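Local coordinates for phosphinothricin N-acetyltransferase (Brucella ovis, PDB 5DWM), which binds acetyl-CoA and, as a GNAT-family enzyme named for phosphinothricin acetylation, probably transfers an acyl group, at residues P17-T22 with G69-Y74. Numbering follows the deposited sequence.
Sequences PADIET and GRVLGY
With chi1 of Thr22 at -58°, its methyl CG2 is trans to the backbone N and reaches across to Val71, while the hydroxyl stays beside that N. Val71 answers with chi1 of 163°, which puts CG1 trans to its own N and swings CG2 round to the N side, where it meets Asp19. Each branch therefore has its own neighbour. Thr22 CG2 lies 3.4 Å from Val71 O and 3.8 Å from Val71 CB, with CG1 slightly farther off; these are van der Waals contacts. The two side chains cross at a slant, whereas Asp19 and Val71 meet nearly at right angles, Asp19 OD1 standing 3.8 Å from Val71 CG2.

No direct hydrogen bond joins the segments; a water does the work, 2.8 Å from Thr22 OG1 and accepting a 3.1 Å bond from Val71 N. A threonine suits this spot because one branch is apolar enough to pack on the valine and the other can hold the water that satisfies a strand amide.

In the GNAT fold this is where the N-terminal end of helix 20-33 and the residues leading into it lie against the start of strand 70-79, an interior strand of the mixed sheet, between 62-67 and 89-96 and antiparallel to both. Val71, beta-branched and compact, suits an extended strand and fills the buried side facing the helix. Tyr74, three residues on, faces the same side because Leu72 and Gly73 form a classic bulge, both bonded to Ala65; it packs on Ile23, Ile26 and Tyr27.

The carboxylate of Asp19 is buried, yet OD2 accepts a hydrogen bond from Gln16 N and forms a salt bridge with Arg13, which probably stabilises its negative charge.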
loop_
_atom_site.group_PDB
_atom_site.type_symbol
_atom_site.label_atom_id
_atom_site.label_comp_id
_atom_site.label_asym_id
_atom_site.label_seq_id
_atom_site.Cartn_x
_atom_site.Cartn_y
_atom_site.Cartn_z
ATOM N N PRO A 17 23.140 -3.229 -14.737
ATOM C CA PRO A 17 23.683 -2.322 -13.705
ATOM C C PRO A 17 24.334 -1.060 -14.251
ATOM O O PRO A 17 24.315 -0.022 -13.573
ATOM C CB PRO A 17 24.683 -3.205 -12.946
ATOM C CG PRO A 17 24.168 -4.600 -13.146
ATOM C CD PRO A 17 23.566 -4.626 -14.526
ATOM N N ALA A 18 24.896 -1.110 -15.462
ATOM C CA ALA A 18 25.462 0.088 -16.075
ATOM C C ALA A 18 24.432 1.199 -16.253
ATOM O O ALA A 18 24.816 2.369 -16.383
ATOM C CB ALA A 18 26.082 -0.266 -17.427
ATOM N N ASP A 19 23.140 0.866 -16.249
ATOM C CA ASP A 19 22.090 1.863 -16.427
ATOM C C ASP A 19 21.776 2.645 -15.158
ATOM O O ASP A 19 21.001 3.605 -15.225
ATOM C CB ASP A 19 20.781 1.200 -16.886
ATOM C CG ASP A 19 20.922 0.442 -18.191
ATOM O OD1 ASP A 19 21.699 0.886 -19.056
ATOM O OD2 ASP A 19 20.242 -0.600 -18.344
ATOM N N ILE A 20 22.362 2.277 -14.015
ATOM C CA ILE A 20 21.966 2.875 -12.735
ATOM C C ILE A 20 22.228 4.375 -12.712
ATOM O O ILE A 20 21.467 5.149 -12.116
ATOM C CB ILE A 20 22.650 2.147 -11.560
ATOM C CG1 ILE A 20 21.859 0.897 -11.179
ATOM C CG2 ILE A 20 22.807 3.069 -10.346
ATOM C CD1 ILE A 20 20.500 1.196 -10.565
ATOM N N GLU A 21 23.316 4.817 -13.348
ATOM C CA GLU A 21 23.640 6.243 -13.318
ATOM C C GLU A 21 22.538 7.080 -13.960
ATOM O O GLU A 21 22.071 8.064 -13.375
ATOM C CB GLU A 21 24.988 6.506 -13.987
ATOM C CG GLU A 21 25.290 7.984 -14.117
ATOM C CD GLU A 21 26.662 8.246 -14.672
ATOM O OE1 GLU A 21 27.584 8.502 -13.871
ATOM O OE2 GLU A 21 26.819 8.186 -15.908
ATOM N N THR A 22 22.103 6.700 -15.166
ATOM C CA THR A 22 21.052 7.458 -15.839
ATOM C C THR A 22 19.708 7.295 -15.137
ATOM O O THR A 22 18.946 8.263 -15.008
ATOM C CB THR A 22 20.967 7.045 -17.308
ATOM O OG1 THR A 22 22.234 7.263 -17.933
ATOM C CG2 THR A 22 19.916 7.869 -18.037
ATOM N N GLY A 69 21.604 5.584 -27.887
ATOM C CA GLY A 69 22.519 5.234 -26.823
ATOM C C GLY A 69 22.187 5.782 -25.452
ATOM O O GLY A 69 22.926 5.493 -24.506
ATOM N N ARG A 70 21.112 6.561 -25.310
ATOM C CA ARG A 70 20.705 7.151 -24.041
ATOM C C ARG A 70 19.524 6.373 -23.481
ATOM O O ARG A 70 18.597 6.029 -24.218
ATOM C CB ARG A 70 20.215 8.583 -24.250
ATOM C CG ARG A 70 21.266 9.665 -24.285
ATOM C CD ARG A 70 20.573 11.026 -24.341
ATOM N NE ARG A 70 19.564 11.173 -23.289
ATOM C CZ ARG A 70 18.638 12.129 -23.265
ATOM N NH1 ARG A 70 18.586 13.024 -24.240
ATOM N NH2 ARG A 70 17.759 12.189 -22.269
ATOM N N VAL A 71 19.532 6.135 -22.171
ATOM C CA VAL A 71 18.345 5.619 -21.494
ATOM C C VAL A 71 17.375 6.773 -21.273
ATOM O O VAL A 71 17.721 7.772 -20.630
ATOM C CB VAL A 71 18.711 4.934 -20.173
ATOM C CG1 VAL A 71 17.472 4.782 -19.278
ATOM C CG2 VAL A 71 19.348 3.584 -20.462
ATOM N N LEU A 72 16.165 6.642 -21.814
ATOM C CA LEU A 72 15.168 7.702 -21.772
ATOM C C LEU A 72 14.085 7.468 -20.730
ATOM O O LEU A 72 13.302 8.385 -20.452
ATOM C CB LEU A 72 14.502 7.858 -23.142
ATOM C CG LEU A 72 15.457 8.149 -24.303
ATOM C CD1 LEU A 72 14.668 8.382 -25.563
ATOM C CD2 LEU A 72 16.312 9.355 -23.977
ATOM N N GLY A 73 14.009 6.273 -20.161
ATOM C CA GLY A 73 12.999 5.981 -19.160
ATOM C C GLY A 73 13.183 4.560 -18.689
ATOM O O GLY A 73 13.941 3.783 -19.277
ATOM N N TYR A 74 12.486 4.229 -17.605
ATOM C CA TYR A 74 12.577 2.894 -17.044
ATOM C C TYR A 74 11.242 2.516 -16.414
ATOM O O TYR A 74 10.407 3.372 -16.107
ATOM C CB TYR A 74 13.730 2.761 -16.033
ATOM C CG TYR A 74 13.551 3.579 -14.771
ATOM C CD1 TYR A 74 13.989 4.892 -14.710
ATOM C CD2 TYR A 74 12.945 3.035 -13.640
ATOM C CE1 TYR A 74 13.838 5.647 -13.564
ATOM C CE2 TYR A 74 12.784 3.783 -12.480
ATOM C CZ TYR A 74 13.231 5.095 -12.451
ATOM O OH TYR A 74 13.079 5.855 -11.307
HETATM O O HOH W 1 22.077 7.147 -20.758
#